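Local coordinates for protein myosin-I heavy chain (Dictyostelium discoideum, PDB 5EJR) that is an actin-based motor with ATPase activity that takes part in adhesion and the early steps of phagocytosis, seen here through its C-terminal MyTH4-FERM tail domain, at residues A[210-218]-A[289-297]. Sequence-based numbering, arbitrary orientation.
Sequences STCKIRFID and EFYFQVRRR. With EDO (1,2-ethanediol), chain C; EDO (1,2-ethanediol), chain E.
Tyr-291 holds its ring between its own backbone N and carbonyl carbon (chi1 67°), and Arg-215 sets CG anti to its carbonyl carbon, then bends at chi3 to lay its guanidinium over that ring. The two planes are only 6° apart. Arg-215 CZ sits over the ring centre, 3.5 Å from the centroid of Tyr-291, a cation-pi stack. Glu-260 takes the hydrogen bond of the Tyr-291 hydroxyl and probably helps fix the ring. Replacing Tyr-291 by alanine is likely to leave the Arg-215 guanidinium without its aromatic platform and free to turn.

Beside the stack the backbones meet in a single parallel bridge, Arg-215 with Gln-293. Arg-215 N donates to Phe-292 O at 3.0 Å. Val-294 N donates to Arg-215 O at 2.8 Å. The strands diverge at 52°, and small molecules link the backbones beyond each end of the bridge. A water takes the N-H of Ile-217 and donates to Val-294 O. At the other end, O1 of a 1,2-ethanediol, probably from the crystallisation liquor, accepts from Phe-292 N and donates to Lys-213 O.

Ile-214, Phe-216, Phe-292 and Val-294 are buried on the face away from Arg-215 and Tyr-291. Ile-214 CD1 packs on Phe-292 CB at 3.7 Å, while its CG2 meets Val-294 CG2. Val-294 CB lies over one face of the Phe-216 ring, 4.1 Å from its centroid, a CH-pi contact. The partly exposed Cys-212 brings SG obliquely to the Phe-292 ring, 3.9 Å from CD2. Helix 274-283 covers Cys-212 and Phe-292. Past the bridge, Ile-217 CD1 touches Arg-295 NH1, and Glu-330 pairs with Arg-295 NH2.

The contact joins the first hairpin, strands 211-215 and 221-225, to strand 290-296, as the first and last strands meet in parallel in the ubiquitin-like first lobe of a FERM domain.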
ATOM      1  N   SER A 210       0.233 -16.899   4.964  1.00 41.13           N
ATOM      2  CA  SER A 210       0.246 -15.898   3.902  1.00 39.22           C
ATOM      3  C   SER A 210       1.542 -15.056   3.976  1.00 39.86           C
ATOM      4  O   SER A 210       1.956 -14.646   5.059  1.00 37.07           O
ATOM      5  CB  SER A 210      -0.978 -14.997   4.010  1.00 42.14           C
ATOM      6  OG  SER A 210      -2.153 -15.718   3.683  1.00 51.73           O
ATOM      7  N   THR A 211       2.189 -14.841   2.832  1.00 36.45           N
ATOM      8  CA  THR A 211       3.421 -14.050   2.745  1.00 36.04           C
ATOM      9  C   THR A 211       3.340 -13.054   1.595  1.00 41.61           C
ATOM     10  O   THR A 211       2.620 -13.291   0.631  1.00 41.15           O
ATOM     11  CB  THR A 211       4.685 -14.927   2.535  1.00 41.22           C
ATOM     12  OG1 THR A 211       4.652 -15.526   1.235  1.00 45.09           O
ATOM     13  CG2 THR A 211       4.917 -15.970   3.645  1.00 35.00           C
ATOM     14  N   CYS A 212       4.133 -11.978   1.676  1.00 38.58           N
ATOM     15  CA  CYS A 212       4.279 -10.984   0.626  1.00 38.01           C
ATOM     16  C   CYS A 212       5.761 -10.944   0.247  1.00 39.42           C
ATOM     17  O   CYS A 212       6.623 -10.975   1.127  1.00 36.80           O
ATOM     18  CB  CYS A 212       3.778  -9.614   1.080  1.00 38.70           C
ATOM     19  SG  CYS A 212       3.781  -8.366  -0.238  1.00 43.03           S
ATOM     20  N   LYS A 213       6.045 -10.896  -1.064  1.00 36.37           N
ATOM     21  CA  LYS A 213       7.385 -10.844  -1.642  1.00 35.84           C
ATOM     22  C   LYS A 213       7.898  -9.397  -1.585  1.00 34.83           C
ATOM     23  O   LYS A 213       7.219  -8.490  -2.082  1.00 34.40           O
ATOM     24  CB  LYS A 213       7.315 -11.311  -3.111  1.00 40.52           C
ATOM     25  CG  LYS A 213       8.336 -12.367  -3.495  1.00 63.15           C
ATOM     26  CD  LYS A 213       8.504 -12.435  -5.009  1.00 73.81           C
ATOM     27  CE  LYS A 213       9.486 -13.491  -5.447  1.00 79.65           C
ATOM     28  NZ  LYS A 213       9.526 -13.608  -6.929  1.00 85.85           N
ATOM     29  N   ILE A 214       9.057  -9.176  -0.933  1.00 27.25           N
ATOM     30  CA  ILE A 214       9.687  -7.851  -0.817  1.00 24.62           C
ATOM     31  C   ILE A 214      11.113  -7.874  -1.377  1.00 26.71           C
ATOM     32  O   ILE A 214      11.952  -8.663  -0.927  1.00 25.96           O
ATOM     33  CB  ILE A 214       9.633  -7.235   0.613  1.00 25.64           C
ATOM     34  CG1 ILE A 214       8.249  -7.434   1.316  1.00 24.89           C
ATOM     35  CG2 ILE A 214      10.068  -5.752   0.596  1.00 23.36           C
ATOM     36  CD1 ILE A 214       7.049  -6.717   0.721  1.00 29.98           C
ATOM     37  N   ARG A 215      11.390  -6.980  -2.341  1.00 23.10           N
ATOM     38  CA  ARG A 215      12.703  -6.892  -2.969  1.00 23.05           C
ATOM     39  C   ARG A 215      13.625  -5.940  -2.230  1.00 26.23           C
ATOM     40  O   ARG A 215      13.162  -5.023  -1.535  1.00 25.66           O
ATOM     41  CB  ARG A 215      12.581  -6.483  -4.434  1.00 25.60           C
ATOM     42  CG  ARG A 215      11.703  -7.420  -5.252  1.00 37.17           C
ATOM     43  CD  ARG A 215      11.995  -7.296  -6.724  1.00 43.36           C
ATOM     44  NE  ARG A 215      10.808  -7.566  -7.532  1.00 51.32           N
ATOM     45  CZ  ARG A 215      10.750  -7.415  -8.852  1.00 67.07           C
ATOM     46  NH1 ARG A 215      11.818  -7.011  -9.531  1.00 53.95           N
ATOM     47  NH2 ARG A 215       9.624  -7.672  -9.506  1.00 57.55           N
ATOM     48  N   PHE A 216      14.937  -6.165  -2.376  1.00 22.26           N
ATOM     49  CA  PHE A 216      15.977  -5.300  -1.830  1.00 21.66           C
ATOM     50  C   PHE A 216      16.715  -4.746  -3.034  1.00 29.57           C
ATOM     51  O   PHE A 216      16.502  -5.220  -4.143  1.00 30.05           O
ATOM     52  CB  PHE A 216      16.921  -6.059  -0.881  1.00 22.15           C
ATOM     53  CG  PHE A 216      16.311  -6.299   0.478  1.00 22.57           C
ATOM     54  CD1 PHE A 216      15.400  -7.334   0.678  1.00 25.18           C
ATOM     55  CD2 PHE A 216      16.666  -5.510   1.568  1.00 21.71           C
ATOM     56  CE1 PHE A 216      14.809  -7.536   1.939  1.00 25.80           C
ATOM     57  CE2 PHE A 216      16.087  -5.723   2.828  1.00 23.84           C
ATOM     58  CZ  PHE A 216      15.151  -6.723   2.999  1.00 22.63           C
ATOM     59  N   ILE A 217      17.558  -3.738  -2.822  1.00 29.16           N
ATOM     60  CA  ILE A 217      18.324  -3.050  -3.864  1.00 31.30           C
ATOM     61  C   ILE A 217      19.250  -4.002  -4.672  1.00 37.96           C
ATOM     62  O   ILE A 217      19.513  -3.736  -5.841  1.00 37.16           O
ATOM     63  CB  ILE A 217      19.090  -1.838  -3.229  1.00 34.51           C
ATOM     64  CG1 ILE A 217      19.647  -0.857  -4.297  1.00 35.29           C
ATOM     65  CG2 ILE A 217      20.172  -2.287  -2.250  1.00 35.13           C
ATOM     66  CD1 ILE A 217      18.636   0.142  -4.828  1.00 38.93           C
ATOM     67  N   ASP A 218      19.711  -5.108  -4.062  1.00 37.95           N
ATOM     68  CA  ASP A 218      20.603  -6.062  -4.730  1.00 39.17           C
ATOM     69  C   ASP A 218      19.838  -7.027  -5.645  1.00 43.90           C
ATOM     70  O   ASP A 218      20.452  -7.885  -6.282  1.00 44.75           O
ATOM     71  CB  ASP A 218      21.508  -6.800  -3.710  1.00 40.77           C
ATOM     72  CG  ASP A 218      20.829  -7.748  -2.721  1.00 48.66           C
ATOM     73  OD1 ASP A 218      19.581  -7.773  -2.672  1.00 46.93           O
ATOM     74  OD2 ASP A 218      21.550  -8.433  -1.970  1.00 56.35           O
ATOM     75  N   GLU A 289       3.646  -3.860 -13.998  1.00 49.93           N
ATOM     76  CA  GLU A 289       3.529  -4.410 -12.648  1.00 48.53           C
ATOM     77  C   GLU A 289       4.299  -3.621 -11.565  1.00 46.07           C
ATOM     78  O   GLU A 289       5.459  -3.252 -11.770  1.00 44.62           O
ATOM     79  CB  GLU A 289       3.993  -5.881 -12.658  1.00 50.65           C
ATOM     80  CG  GLU A 289       3.284  -6.755 -11.639  1.00 66.52           C
ATOM     81  CD  GLU A 289       4.049  -7.971 -11.145  1.00 95.09           C
ATOM     82  OE1 GLU A 289       5.178  -7.800 -10.627  1.00 96.49           O
ATOM     83  OE2 GLU A 289       3.485  -9.086 -11.212  1.00 88.30           O
ATOM     84  N   PHE A 290       3.658  -3.421 -10.399  1.00 37.88           N
ATOM     85  CA  PHE A 290       4.288  -2.791  -9.237  1.00 35.70           C
ATOM     86  C   PHE A 290       4.866  -3.860  -8.323  1.00 35.97           C
ATOM     87  O   PHE A 290       4.310  -4.953  -8.195  1.00 34.91           O
ATOM     88  CB  PHE A 290       3.288  -1.961  -8.405  1.00 37.39           C
ATOM     89  CG  PHE A 290       2.985  -0.565  -8.889  1.00 39.55           C
ATOM     90  CD1 PHE A 290       3.760   0.515  -8.480  1.00 42.05           C
ATOM     91  CD2 PHE A 290       1.884  -0.317  -9.708  1.00 43.09           C
ATOM     92  CE1 PHE A 290       3.477   1.812  -8.924  1.00 42.80           C
ATOM     93  CE2 PHE A 290       1.597   0.981 -10.146  1.00 45.69           C
ATOM     94  CZ  PHE A 290       2.398   2.036  -9.756  1.00 42.98           C
ATOM     95  N   TYR A 291       5.948  -3.505  -7.626  1.00 31.23           N
ATOM     96  CA  TYR A 291       6.544  -4.343  -6.604  1.00 30.00           C
ATOM     97  C   TYR A 291       7.061  -3.479  -5.467  1.00 28.80           C
ATOM     98  O   TYR A 291       7.337  -2.300  -5.676  1.00 27.69           O
ATOM     99  CB  TYR A 291       7.616  -5.302  -7.164  1.00 31.14           C
ATOM    100  CG  TYR A 291       8.867  -4.631  -7.681  1.00 32.21           C
ATOM    101  CD1 TYR A 291       9.945  -4.380  -6.837  1.00 32.59           C
ATOM    102  CD2 TYR A 291       9.004  -4.310  -9.028  1.00 33.19           C
ATOM    103  CE1 TYR A 291      11.118  -3.798  -7.314  1.00 33.86           C
ATOM    104  CE2 TYR A 291      10.175  -3.733  -9.519  1.00 33.63           C
ATOM    105  CZ  TYR A 291      11.232  -3.483  -8.658  1.00 41.76           C
ATOM    106  OH  TYR A 291      12.395  -2.920  -9.132  1.00 42.18           O
ATOM    107  N   PHE A 292       7.150  -4.059  -4.270  1.00 22.44           N
ATOM    108  CA  PHE A 292       7.676  -3.398  -3.078  1.00 21.11           C
ATOM    109  C   PHE A 292       9.184  -3.580  -3.008  1.00 23.86           C
ATOM    110  O   PHE A 292       9.685  -4.693  -3.201  1.00 22.05           O
ATOM    111  CB  PHE A 292       7.067  -4.003  -1.817  1.00 22.21           C
ATOM    112  CG  PHE A 292       5.603  -3.740  -1.601  1.00 23.45           C
ATOM    113  CD1 PHE A 292       5.137  -2.450  -1.375  1.00 23.56           C
ATOM    114  CD2 PHE A 292       4.695  -4.790  -1.540  1.00 25.94           C
ATOM    115  CE1 PHE A 292       3.790  -2.211  -1.131  1.00 25.88           C
ATOM    116  CE2 PHE A 292       3.337  -4.545  -1.320  1.00 28.60           C
ATOM    117  CZ  PHE A 292       2.897  -3.261  -1.099  1.00 26.06           C
ATOM    118  N   GLN A 293       9.906  -2.486  -2.717  1.00 20.42           N
ATOM    119  CA  GLN A 293      11.355  -2.514  -2.574  1.00 19.47           C
ATOM    120  C   GLN A 293      11.786  -1.796  -1.273  1.00 20.83           C
ATOM    121  O   GLN A 293      11.344  -0.681  -1.008  1.00 19.99           O
ATOM    122  CB  GLN A 293      12.016  -1.916  -3.819  1.00 20.69           C
ATOM    123  CG  GLN A 293      13.520  -1.633  -3.719  1.00 30.10           C
ATOM    124  CD  GLN A 293      13.994  -0.748  -4.859  1.00 37.56           C
ATOM    125  OE1 GLN A 293      13.748   0.452  -4.881  1.00 34.48           O
ATOM    126  NE2 GLN A 293      14.742  -1.295  -5.799  1.00 30.59           N
ATOM    127  N   VAL A 294      12.587  -2.469  -0.452  1.00 16.85           N
ATOM    128  CA  VAL A 294      13.138  -1.896   0.771  1.00 16.51           C
ATOM    129  C   VAL A 294      14.228  -0.925   0.332  1.00 21.19           C
ATOM    130  O   VAL A 294      15.005  -1.216  -0.581  1.00 20.84           O
ATOM    131  CB  VAL A 294      13.636  -2.958   1.791  1.00 20.34           C
ATOM    132  CG1 VAL A 294      14.557  -2.346   2.851  1.00 18.10           C
ATOM    133  CG2 VAL A 294      12.452  -3.645   2.469  1.00 20.47           C
ATOM    134  N   ARG A 295      14.227   0.258   0.932  1.00 17.60           N
ATOM    135  CA  ARG A 295      15.217   1.283   0.634  1.00 16.47           C
ATOM    136  C   ARG A 295      15.647   1.898   1.940  1.00 18.95           C
ATOM    137  O   ARG A 295      14.867   1.935   2.889  1.00 17.49           O
ATOM    138  CB  ARG A 295      14.614   2.380  -0.261  1.00 20.18           C
ATOM    139  CG  ARG A 295      14.352   1.934  -1.705  1.00 22.47           C
ATOM    140  CD  ARG A 295      14.074   3.138  -2.578  1.00 29.15           C
ATOM    141  NE  ARG A 295      15.285   3.899  -2.916  1.00 24.81           N
ATOM    142  CZ  ARG A 295      16.150   3.560  -3.868  1.00 35.71           C
ATOM    143  NH1 ARG A 295      16.016   2.410  -4.521  1.00 25.72           N
ATOM    144  NH2 ARG A 295      17.181   4.346  -4.144  1.00 31.57           N
ATOM    145  N   ARG A 296      16.868   2.416   1.984  1.00 13.88           N
ATOM    146  CA  ARG A 296      17.268   3.149   3.176  1.00 14.60           C
ATOM    147  C   ARG A 296      16.653   4.523   2.982  1.00 18.34           C
ATOM    148  O   ARG A 296      16.861   5.178   1.936  1.00 15.23           O
ATOM    149  CB  ARG A 296      18.780   3.233   3.372  1.00 13.86           C
ATOM    150  CG  ARG A 296      19.016   3.994   4.678  1.00 16.65           C
ATOM    151  CD  ARG A 296      20.410   4.005   5.060  1.00 19.32           C
ATOM    152  NE  ARG A 296      20.666   4.934   6.155  1.00 15.04           N
ATOM    153  CZ  ARG A 296      21.848   5.007   6.738  1.00 23.69           C
ATOM    154  NH1 ARG A 296      22.832   4.196   6.360  1.00 14.30           N
ATOM    155  NH2 ARG A 296      22.061   5.885   7.701  1.00 15.50           N
ATOM    156  N   ARG A 297      15.767   4.861   3.906  1.00 14.65           N
ATOM    157  CA  ARG A 297      14.947   6.052   3.844  1.00 14.72           C
ATOM    158  C   ARG A 297      15.579   7.233   4.547  1.00 18.71           C
ATOM    159  O   ARG A 297      15.546   8.329   4.011  1.00 20.08           O
ATOM    160  CB  ARG A 297      13.551   5.742   4.421  1.00 17.03           C
ATOM    161  CG  ARG A 297      12.524   6.910   4.341  1.00 24.29           C
ATOM    162  CD  ARG A 297      11.997   7.172   2.934  1.00 25.55           C
ATOM    163  NE  ARG A 297      11.268   6.026   2.384  1.00 28.78           N
ATOM    164  CZ  ARG A 297      11.443   5.542   1.154  1.00 48.24           C
ATOM    165  NH1 ARG A 297      12.325   6.099   0.332  1.00 26.33           N
ATOM    166  NH2 ARG A 297      10.737   4.496   0.738  1.00 33.42           N
TER
HETATM  167  C1  EDO C2402       5.358  -6.941  -4.236  1.00 40.17           C
HETATM  168  O1  EDO C2402       6.769  -7.145  -4.380  1.00 36.18           O
HETATM  169  C2  EDO C2402       4.541  -8.242  -4.437  1.00 44.84           C
HETATM  170  O2  EDO C2402       3.472  -8.252  -3.485  1.00 47.93           O
HETATM  171  C1  EDO E2404       8.783   6.703   5.022  1.00 29.86           C
HETATM  172  O1  EDO E2404       9.211   5.407   4.589  1.00 24.29           O
HETATM  173  C2  EDO E2404       7.225   6.856   4.825  1.00 30.94           C
HETATM  174  O2  EDO E2404       6.588   6.175   5.898  1.00 34.72           O
HETATM  175  O   HOH W   1      17.422  -2.407  -0.360  1.00 23.58           O